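Local coordinates for arginase, mitochondrial (PDB 6VSS), which catalyses the manganese-dependent hydrolysis of L-arginine to urea and L-ornithine in plant mitochondria, and also converts agmatine to putrescine and urea, at residues R46-F49 / K50-M54; I92-D95 / S96-S99; G158-S161 / I162-P165; G288-F291 / R292-L295. All coordinates share one frame; numbering follows the deposited sequence.

Contact 1: residues R46-F49 / K50-M54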
loop_
_atom_site.group_PDB
_atom_site.type_symbol
_atom_site.label_atom_id
_atom_site.label_comp_id
_atom_site.label_asym_id
_atom_site.label_seq_id
_atom_site.Cartn_x
_atom_site.Cartn_y
_atom_site.Cartn_z
ATOM N N ARG B 46 38.884 -4.876 1.496
ATOM C CA ARG B 46 38.078 -3.721 1.025
ATOM C C ARG B 46 38.597 -2.479 1.733
ATOM O O ARG B 46 38.706 -1.429 1.073
ATOM C CB ARG B 46 36.592 -4.007 1.213
ATOM C CG ARG B 46 36.094 -5.027 0.206
ATOM C CD ARG B 46 35.613 -4.359 -1.075
ATOM N NE ARG B 46 34.628 -3.312 -0.886
ATOM C CZ ARG B 46 34.426 -2.312 -1.733
ATOM N NH1 ARG B 46 35.080 -2.259 -2.893
ATOM N NH2 ARG B 46 33.507 -1.404 -1.449
ATOM N N ALA B 47 38.931 -2.571 3.024
ATOM C CA ALA B 47 39.412 -1.370 3.751
ATOM C C ALA B 47 40.777 -0.939 3.167
ATOM O O ALA B 47 41.095 0.295 3.095
ATOM C CB ALA B 47 39.453 -1.604 5.243
ATOM N N LYS B 48 41.586 -1.899 2.746
ATOM C CA LYS B 48 42.953 -1.630 2.232
ATOM C C LYS B 48 42.786 -0.836 0.931
ATOM O O LYS B 48 43.453 0.188 0.754
ATOM C CB LYS B 48 43.687 -2.968 2.053
ATOM C CG LYS B 48 44.888 -2.982 1.113
ATOM C CD LYS B 48 45.561 -4.368 1.051
ATOM C CE LYS B 48 46.923 -4.337 0.403
ATOM N NZ LYS B 48 46.803 -4.175 -1.065
ATOM N N PHE B 49 41.935 -1.332 0.036
ATOM C CA PHE B 49 41.582 -0.646 -1.229
ATOM C C PHE B 49 41.238 0.833 -0.926
ATOM O O PHE B 49 41.978 1.749 -1.369
ATOM C CB PHE B 49 40.487 -1.440 -1.926
ATOM C CG PHE B 49 39.850 -0.704 -3.079
ATOM C CD1 PHE B 49 40.602 0.113 -3.898
ATOM C CD2 PHE B 49 38.508 -0.868 -3.365
ATOM C CE1 PHE B 49 40.007 0.772 -4.961
ATOM C CE2 PHE B 49 37.918 -0.187 -4.410
ATOM C CZ PHE B 49 38.668 0.621 -5.212
ATOM N N LYS B 50 40.199 1.075 -0.115
ATOM C CA LYS B 50 39.643 2.433 0.115
ATOM C C LYS B 50 40.669 3.304 0.845
ATOM O O LYS B 50 40.763 4.478 0.476
ATOM C CB LYS B 50 38.272 2.299 0.770
ATOM C CG LYS B 50 37.244 1.627 -0.136
ATOM C CD LYS B 50 37.191 2.267 -1.483
ATOM C CE LYS B 50 36.058 1.783 -2.351
ATOM N NZ LYS B 50 34.733 2.134 -1.794
ATOM N N GLY B 51 41.509 2.736 1.718
ATOM C CA GLY B 51 42.556 3.510 2.399
ATOM C C GLY B 51 43.627 4.041 1.436
ATOM O O GLY B 51 44.008 5.205 1.534
ATOM N N GLU B 52 44.145 3.178 0.563
ATOM C CA GLU B 52 45.162 3.496 -0.473
ATOM C C GLU B 52 44.564 4.533 -1.404
ATOM O O GLU B 52 45.238 5.475 -1.741
ATOM C CB GLU B 52 45.507 2.248 -1.290
ATOM C CG GLU B 52 46.399 1.264 -0.558
ATOM C CD GLU B 52 46.704 -0.032 -1.308
ATOM O OE1 GLU B 52 47.194 -0.992 -0.651
ATOM O OE2 GLU B 52 46.475 -0.087 -2.556
ATOM N N LEU B 53 43.305 4.327 -1.807
ATOM C CA LEU B 53 42.653 5.276 -2.725
ATOM C C LEU B 53 42.730 6.667 -2.087
ATOM O O LEU B 53 43.278 7.595 -2.696
ATOM C CB LEU B 53 41.220 4.823 -2.990
ATOM C CG LEU B 53 40.412 5.819 -3.798
ATOM C CD1 LEU B 53 41.184 6.253 -5.023
ATOM C CD2 LEU B 53 39.069 5.232 -4.194
ATOM N N MET B 54 42.217 6.812 -0.874
ATOM C CA MET B 54 42.201 8.153 -0.254
ATOM C C MET B 54 43.632 8.647 -0.089
ATOM O O MET B 54 43.862 9.829 -0.393
ATOM C CB MET B 54 41.516 8.121 1.107
ATOM C CG MET B 54 40.151 7.509 1.047
ATOM S SD MET B 54 39.102 8.045 -0.302
ATOM C CE MET B 54 37.978 6.647 -0.291
#

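Contact 2: residues I92-D95 / S96-S99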
loop_
_atom_site.group_PDB
_atom_site.type_symbol
_atom_site.label_atom_id
_atom_site.label_comp_id
_atom_site.label_asym_id
_atom_site.label_seq_id
_atom_site.Cartn_x
_atom_site.Cartn_y
_atom_site.Cartn_z
ATOM N N ILE B 92 21.524 6.111 -0.956
ATOM C CA ILE B 92 22.555 7.174 -0.931
ATOM C C ILE B 92 22.858 7.559 -2.368
ATOM O O ILE B 92 23.067 8.746 -2.628
ATOM C CB ILE B 92 23.839 6.729 -0.220
ATOM C CG1 ILE B 92 23.638 6.663 1.286
ATOM C CG2 ILE B 92 24.996 7.644 -0.560
ATOM C CD1 ILE B 92 24.758 5.862 1.970
ATOM N N TRP B 93 23.007 6.533 -3.197
ATOM C CA TRP B 93 23.501 6.612 -4.582
ATOM C C TRP B 93 22.271 6.566 -5.520
ATOM O O TRP B 93 22.463 6.183 -6.641
ATOM C CB TRP B 93 24.605 5.538 -4.711
ATOM C CG TRP B 93 25.911 5.968 -4.069
ATOM C CD1 TRP B 93 26.591 7.097 -4.438
ATOM C CD2 TRP B 93 26.677 5.424 -2.950
ATOM N NE1 TRP B 93 27.689 7.313 -3.641
ATOM C CE2 TRP B 93 27.792 6.286 -2.738
ATOM C CE3 TRP B 93 26.542 4.331 -2.065
ATOM C CZ2 TRP B 93 28.765 6.064 -1.745
ATOM C CZ3 TRP B 93 27.491 4.115 -1.070
ATOM C CH2 TRP B 93 28.577 4.987 -0.898
ATOM N N CYS B 94 21.086 7.105 -5.111
ATOM C CA CYS B 94 19.745 7.020 -5.797
ATOM C C CYS B 94 19.502 8.112 -6.863
ATOM O O CYS B 94 19.796 9.312 -6.598
ATOM C CB CYS B 94 18.589 7.151 -4.805
ATOM S SG CYS B 94 16.968 7.607 -5.517
ATOM N N ASP B 95 18.869 7.754 -7.981
ATOM C CA ASP B 95 18.739 8.637 -9.178
ATOM C C ASP B 95 17.997 9.963 -8.930
ATOM O O ASP B 95 18.228 10.901 -9.712
ATOM C CB ASP B 95 18.144 7.856 -10.355
ATOM C CG ASP B 95 17.664 8.719 -11.510
ATOM O OD1 ASP B 95 16.753 9.542 -11.291
ATOM O OD2 ASP B 95 18.199 8.552 -12.624
ATOM N N SER B 96 17.134 10.041 -7.917
ATOM C CA SER B 96 16.245 11.217 -7.690
ATOM C C SER B 96 16.995 12.339 -6.931
ATOM O O SER B 96 16.479 13.478 -6.908
ATOM C CB SER B 96 14.913 10.786 -7.017
ATOM O OG SER B 96 15.015 10.543 -5.609
ATOM N N THR B 97 18.184 12.036 -6.384
ATOM C CA THR B 97 18.998 12.881 -5.474
ATOM C C THR B 97 20.257 13.388 -6.207
ATOM O O THR B 97 20.786 12.608 -7.025
ATOM C CB THR B 97 19.350 12.043 -4.235
ATOM O OG1 THR B 97 20.315 11.040 -4.522
ATOM C CG2 THR B 97 18.144 11.338 -3.655
ATOM N N ASN B 98 20.746 14.619 -5.995
ATOM C CA ASN B 98 22.116 14.955 -6.485
ATOM C C ASN B 98 23.074 14.393 -5.440
ATOM O O ASN B 98 22.607 13.803 -4.481
ATOM C CB ASN B 98 22.384 16.432 -6.820
ATOM C CG ASN B 98 21.975 17.368 -5.706
ATOM O OD1 ASN B 98 22.411 17.204 -4.566
ATOM N ND2 ASN B 98 21.122 18.331 -6.028
ATOM N N SER B 99 24.363 14.537 -5.662
ATOM C CA SER B 99 25.411 13.961 -4.799
ATOM C C SER B 99 26.034 15.053 -3.919
ATOM O O SER B 99 27.167 14.846 -3.513
ATOM C CB SER B 99 26.436 13.289 -5.648
ATOM O OG SER B 99 27.306 14.271 -6.210
#

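Contact 3: residues G158-S161 / I162-P165. With MN (manganese (II) ion), chain J.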
loop_
_atom_site.group_PDB
_atom_site.type_symbol
_atom_site.label_atom_id
_atom_site.label_comp_id
_atom_site.label_asym_id
_atom_site.label_seq_id
_atom_site.Cartn_x
_atom_site.Cartn_y
_atom_site.Cartn_z
ATOM N N GLY B 158 20.909 -2.920 10.483
ATOM C CA GLY B 158 21.178 -3.616 11.718
ATOM C C GLY B 158 20.390 -3.023 12.862
ATOM O O GLY B 158 20.107 -1.823 12.847
ATOM N N ASP B 159 20.067 -3.839 13.849
ATOM C CA ASP B 159 19.399 -3.376 15.096
ATOM C C ASP B 159 20.421 -2.746 16.034
ATOM O O ASP B 159 21.663 -2.783 15.774
ATOM C CB ASP B 159 18.591 -4.513 15.674
ATOM C CG ASP B 159 19.426 -5.526 16.426
ATOM O OD1 ASP B 159 20.426 -5.091 16.983
ATOM O OD2 ASP B 159 18.993 -6.739 16.469
ATOM N N HIS B 160 19.930 -2.112 17.092
ATOM C CA HIS B 160 20.753 -1.173 17.847
ATOM C C HIS B 160 21.812 -1.927 18.652
ATOM O O HIS B 160 22.701 -1.247 19.090
ATOM C CB HIS B 160 19.883 -0.193 18.652
ATOM C CG HIS B 160 20.522 1.148 18.715
ATOM N ND1 HIS B 160 19.827 2.316 18.949
ATOM C CD2 HIS B 160 21.823 1.494 18.646
ATOM C CE1 HIS B 160 20.687 3.330 18.888
ATOM N NE2 HIS B 160 21.901 2.853 18.741
ATOM N N SER B 161 21.745 -3.248 18.799
ATOM C CA SER B 161 22.686 -4.071 19.622
ATOM C C SER B 161 24.131 -3.851 19.163
ATOM O O SER B 161 25.109 -4.020 20.006
ATOM C CB SER B 161 22.346 -5.539 19.557
ATOM O OG SER B 161 22.391 -6.017 18.227
ATOM N N ILE B 162 24.282 -3.512 17.897
ATOM C CA ILE B 162 25.612 -3.438 17.239
ATOM C C ILE B 162 26.419 -2.266 17.829
ATOM O O ILE B 162 27.664 -2.327 17.847
ATOM C CB ILE B 162 25.448 -3.361 15.706
ATOM C CG1 ILE B 162 24.820 -2.041 15.274
ATOM C CG2 ILE B 162 24.675 -4.547 15.155
ATOM C CD1 ILE B 162 24.927 -1.830 13.840
ATOM N N SER B 163 25.789 -1.244 18.375
ATOM C CA SER B 163 26.531 -0.037 18.821
ATOM C C SER B 163 27.488 -0.444 19.949
ATOM O O SER B 163 28.567 0.119 20.026
ATOM C CB SER B 163 25.617 1.061 19.247
ATOM O OG SER B 163 24.851 1.593 18.172
ATOM N N PHE B 164 27.134 -1.454 20.758
ATOM C CA PHE B 164 28.033 -1.911 21.857
ATOM C C PHE B 164 29.371 -2.325 21.261
ATOM O O PHE B 164 30.366 -1.653 21.530
ATOM C CB PHE B 164 27.422 -2.980 22.757
ATOM C CG PHE B 164 28.429 -3.709 23.602
ATOM C CD1 PHE B 164 29.303 -3.022 24.440
ATOM C CD2 PHE B 164 28.470 -5.093 23.617
ATOM C CE1 PHE B 164 30.224 -3.709 25.245
ATOM C CE2 PHE B 164 29.363 -5.777 24.447
ATOM C CZ PHE B 164 30.248 -5.081 25.242
ATOM N N PRO B 165 29.447 -3.414 20.446
ATOM C CA PRO B 165 30.711 -3.840 19.841
ATOM C C PRO B 165 31.418 -2.786 18.972
ATOM O O PRO B 165 32.671 -2.777 18.936
ATOM C CB PRO B 165 30.336 -5.050 18.957
ATOM C CG PRO B 165 28.814 -5.114 18.945
ATOM C CD PRO B 165 28.376 -4.381 20.194
HETATM MN MN MN J . 17.840 2.175 19.857
HETATM O O HOH W 1 15.983 1.638 20.578
#

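Contact 4: residues G288-F291 / R292-L295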
loop_
_atom_site.group_PDB
_atom_site.type_symbol
_atom_site.label_atom_id
_atom_site.label_comp_id
_atom_site.label_asym_id
_atom_site.label_seq_id
_atom_site.Cartn_x
_atom_site.Cartn_y
_atom_site.Cartn_z
ATOM N N GLY B 288 7.664 11.958 17.755
ATOM C CA GLY B 288 9.115 11.869 17.641
ATOM C C GLY B 288 9.694 13.140 17.063
ATOM O O GLY B 288 8.942 14.082 16.810
ATOM N N LEU B 289 10.968 13.114 16.751
ATOM C CA LEU B 289 11.696 14.248 16.110
ATOM C C LEU B 289 11.243 14.465 14.657
ATOM O O LEU B 289 10.837 13.497 13.981
ATOM C CB LEU B 289 13.178 13.956 16.156
ATOM C CG LEU B 289 13.748 13.825 17.558
ATOM C CD1 LEU B 289 15.146 13.250 17.522
ATOM C CD2 LEU B 289 13.740 15.148 18.250
ATOM N N LEU B 290 11.366 15.683 14.184
ATOM C CA LEU B 290 11.285 15.941 12.736
ATOM C C LEU B 290 12.689 15.789 12.185
ATOM O O LEU B 290 13.686 15.825 12.946
ATOM C CB LEU B 290 10.724 17.332 12.439
ATOM C CG LEU B 290 9.401 17.673 13.118
ATOM C CD1 LEU B 290 9.064 19.145 12.858
ATOM C CD2 LEU B 290 8.305 16.744 12.619
ATOM N N PHE B 291 12.749 15.542 10.892
ATOM C CA PHE B 291 14.022 15.277 10.198
ATOM C C PHE B 291 15.037 16.408 10.489
ATOM O O PHE B 291 16.204 16.140 10.869
ATOM C CB PHE B 291 13.798 15.043 8.702
ATOM C CG PHE B 291 15.037 14.476 8.064
ATOM C CD1 PHE B 291 15.267 13.110 8.040
ATOM C CD2 PHE B 291 16.028 15.305 7.561
ATOM C CE1 PHE B 291 16.426 12.571 7.480
ATOM C CE2 PHE B 291 17.190 14.766 7.003
ATOM C CZ PHE B 291 17.389 13.405 6.972
ATOM N N ARG B 292 14.567 17.636 10.366
ATOM C CA ARG B 292 15.314 18.902 10.539
ATOM C C ARG B 292 15.765 19.047 12.002
ATOM O O ARG B 292 16.668 19.806 12.263
ATOM C CB ARG B 292 14.342 19.937 9.952
ATOM C CG ARG B 292 14.767 21.391 10.008
ATOM C CD ARG B 292 15.780 21.854 8.982
ATOM N NE ARG B 292 15.610 21.184 7.704
ATOM C CZ ARG B 292 16.597 20.966 6.808
ATOM N NH1 ARG B 292 17.839 21.341 7.066
ATOM N NH2 ARG B 292 16.333 20.325 5.672
ATOM N N ASP B 293 15.156 18.390 12.978
ATOM C CA ASP B 293 15.674 18.514 14.373
ATOM C C ASP B 293 17.027 17.798 14.466
ATOM O O ASP B 293 17.987 18.346 15.006
ATOM C CB ASP B 293 14.740 17.867 15.403
ATOM C CG ASP B 293 13.449 18.598 15.683
ATOM O OD1 ASP B 293 13.511 19.779 15.974
ATOM O OD2 ASP B 293 12.408 17.951 15.659
ATOM N N ILE B 294 17.130 16.599 13.917
ATOM C CA ILE B 294 18.437 15.873 13.914
ATOM C C ILE B 294 19.488 16.732 13.161
ATOM O O ILE B 294 20.678 16.777 13.596
ATOM C CB ILE B 294 18.280 14.472 13.300
ATOM C CG1 ILE B 294 17.214 13.668 14.062
ATOM C CG2 ILE B 294 19.616 13.744 13.281
ATOM C CD1 ILE B 294 17.181 12.219 13.742
ATOM N N LEU B 295 19.104 17.376 12.048
ATOM C CA LEU B 295 20.096 18.100 11.204
ATOM C C LEU B 295 20.574 19.343 11.972
ATOM O O LEU B 295 21.753 19.677 11.912
ATOM C CB LEU B 295 19.479 18.494 9.852
ATOM C CG LEU B 295 19.161 17.344 8.910
ATOM C CD1 LEU B 295 18.675 17.814 7.560
ATOM C CD2 LEU B 295 20.354 16.451 8.718
#

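Contact 1: residues R46-F49 / K50-M54
Lys48 and Glu52, one helical turn apart, form a weak salt bridge: NZ of Lys48 lies 3.2 Å from OE1 of Glu52. A bend at the last torsion of the lysine (chi4 -74°) curls its ammonium group back toward the extended glutamate. The second oxygen, OE2, is claimed by Lys30 of the second subunit, so the carboxylate bridges two chains.

A CH-pi contact comes next. CD of Lys50 rides over one face of the Phe49 ring, 4.1 Å from its centroid and displaced toward the rim, while CE comes within 3.4 Å of Phe49 CE2.

Arg46 and Lys50 run side by side, with NH2 of the arginine 3.8 Å from NZ of the lysine. Both grip the carboxylate of Asp126 of the second subunit, which probably offsets their like charges; Lys50 NZ also bonds to Thr114 OG1 and Asn115 O.

Beneath these side chains runs the backbone ladder, exemplified by Leu53 N to Phe49 O at 2.9 Å and Gly51 N to Ala47 O at 2.8 Å. Such i to i+4 backbone bonding, with Lys48/Glu52 and Arg46/Lys50 paired at the same spacing, is that of an alpha-helix, here the long helix 25-57 lying between strand 113-118 and a neighbouring subunit.

Contact 2: residues I92-D95 / S96-S99
Cys94 and Thr97 bracket a type I beta turn in the loop that follows helix 84-92, and residues 95-98 of this loop bind L-ornithine. The turn faces the third subunit, where Phe77 packs on Asp95 and Ser96 and where Tyr190 packs on Asn98, consistent with a plant arginase whose active site is completed by its neighbour. Within the chain, Arg333 spans the turn, bonding through NH1 to Ile92 O and through NH2 to Asn98 O.

Ser96 comes first. Its amide donates to the sulfur of Cys94, N to SG 3.4 Å, in an almost straight bond (173° at the hydrogen). The sulfur can receive it because Cys94 carries SG on the far side of CB from its own backbone N (chi1 161°). Ser96 OG also lies 3.5 Å from Cys94 SG, and the carbonyl oxygen of Ser96 accepts from His283 of the third subunit.

Thr97 closes the turn twice over, its N and its hydroxyl both donating to the carbonyl oxygen of Cys94. A valine here would probably leave Cys94 O with the amide bond alone and make the closure of the turn less rigid. With chi1 at 72°, OG1 sits between the threonine's backbone N and carbonyl carbon and thus faces the acceptor. Thr97 N reaches Cys94 O at 3.2 Å from above the carbonyl plane, whereas Thr97 OG1 meets Cys94 O at 2.8 Å in that plane, on a lone pair.

Contact 3: residues G158-S161 / I162-P165
An Asx turn at Asp159 leads from strand 151-157 into helix 163-174, and the same turn presents a histidine to the dinuclear manganese site of the arginase fold. OD1 of Asp159 takes two donors from Ser161: the backbone N at 2.9 Å, and the hydroxyl OG at 2.5 Å on its syn lone pair. The other oxygen, OD2, is held by Ser75, so the carboxylate is fixed at both ends.

From here the chain winds up through i to i+3 backbone bonds of 3-10 type, long and partly weak. Ser163 N reaches His160 O at 3.2 Å, well above the carbonyl plane, while Ile162 N binds Asp159 O only weakly. Ile162 is turned so that CG1 stands between its backbone N and carbonyl carbon (chi1 68°), which lays CG1 3.3 Å from Asp159 O.

Ser163 OG meets the His160 ring at its edge, in plane, 3.1 Å from CD2; Asp309 binds this hydroxyl. On the same ring NE2 is engaged by Ser267 OG, a second-shell contact that probably helps fix the rotation of the imidazole. The other ring nitrogen, ND1, binds manganese, 2.2 Å away, beside Asp184, Asp188, Asp269 and a water at 2.1 Å from the metal.

Contact 4: residues G288-F291 / R292-L295
Asp293 reaches back from the first turn of helix 291-300 to the backbone of Leu290, the N-cap residue. Its CG stands beside its own backbone N (chi1 -72°), which swings the carboxylate toward the Leu290 amide; OD2 accepts from Leu290 N at 2.9 Å, on its anti side and 20° out of the carboxylate plane. A capping box would contain this bond from an N3 side chain to the N-cap amide, but leucine has no side-chain acceptor to complete one; Asp293 N turns instead to Leu290 O, at 3.0 Å and well above the carbonyl plane. The remaining oxygen, OD1, is paired with Arg249. With an alanine in its place, Leu290 N and Arg249 would both probably be left without their mates.

Further along, Leu295 N bonds weakly to Phe291 O. Phe291 CE2 and Leu295 CD1 touch at 3.4 Å, the methyl at the ring's edge, while CD1 also sits over one face of the Arg292 guanidinium, whose NH1 is met by Glu102 and NH2 by Gly287 O of the third subunit.

Leu289 CD1 packs on Ile294 CG1, both leaning on Phe183 of strand 178-183, whereas Phe291 packs against Val327 and Leu331 of helix 323-339.

The four contacts follow one another along the chain, each a local contact within a continuous run of residues; none nests in or crosses another. Contact 1 closes turns within helix 25-57 and faces the second subunit. Contact 2 closes a beta turn beyond helix 84-92, its nearest atoms about 7 Å from those of contact 1. Contact 3 carries the chain from strand 151-157 into helix 163-174, near the middle of the fold, and contact 4 leads from the loop after strand 264-269 into helix 291-300. Contacts 2 and 4 both pack on helix 323-339 and touch the third subunit, while contact 3 stays inside with the metal.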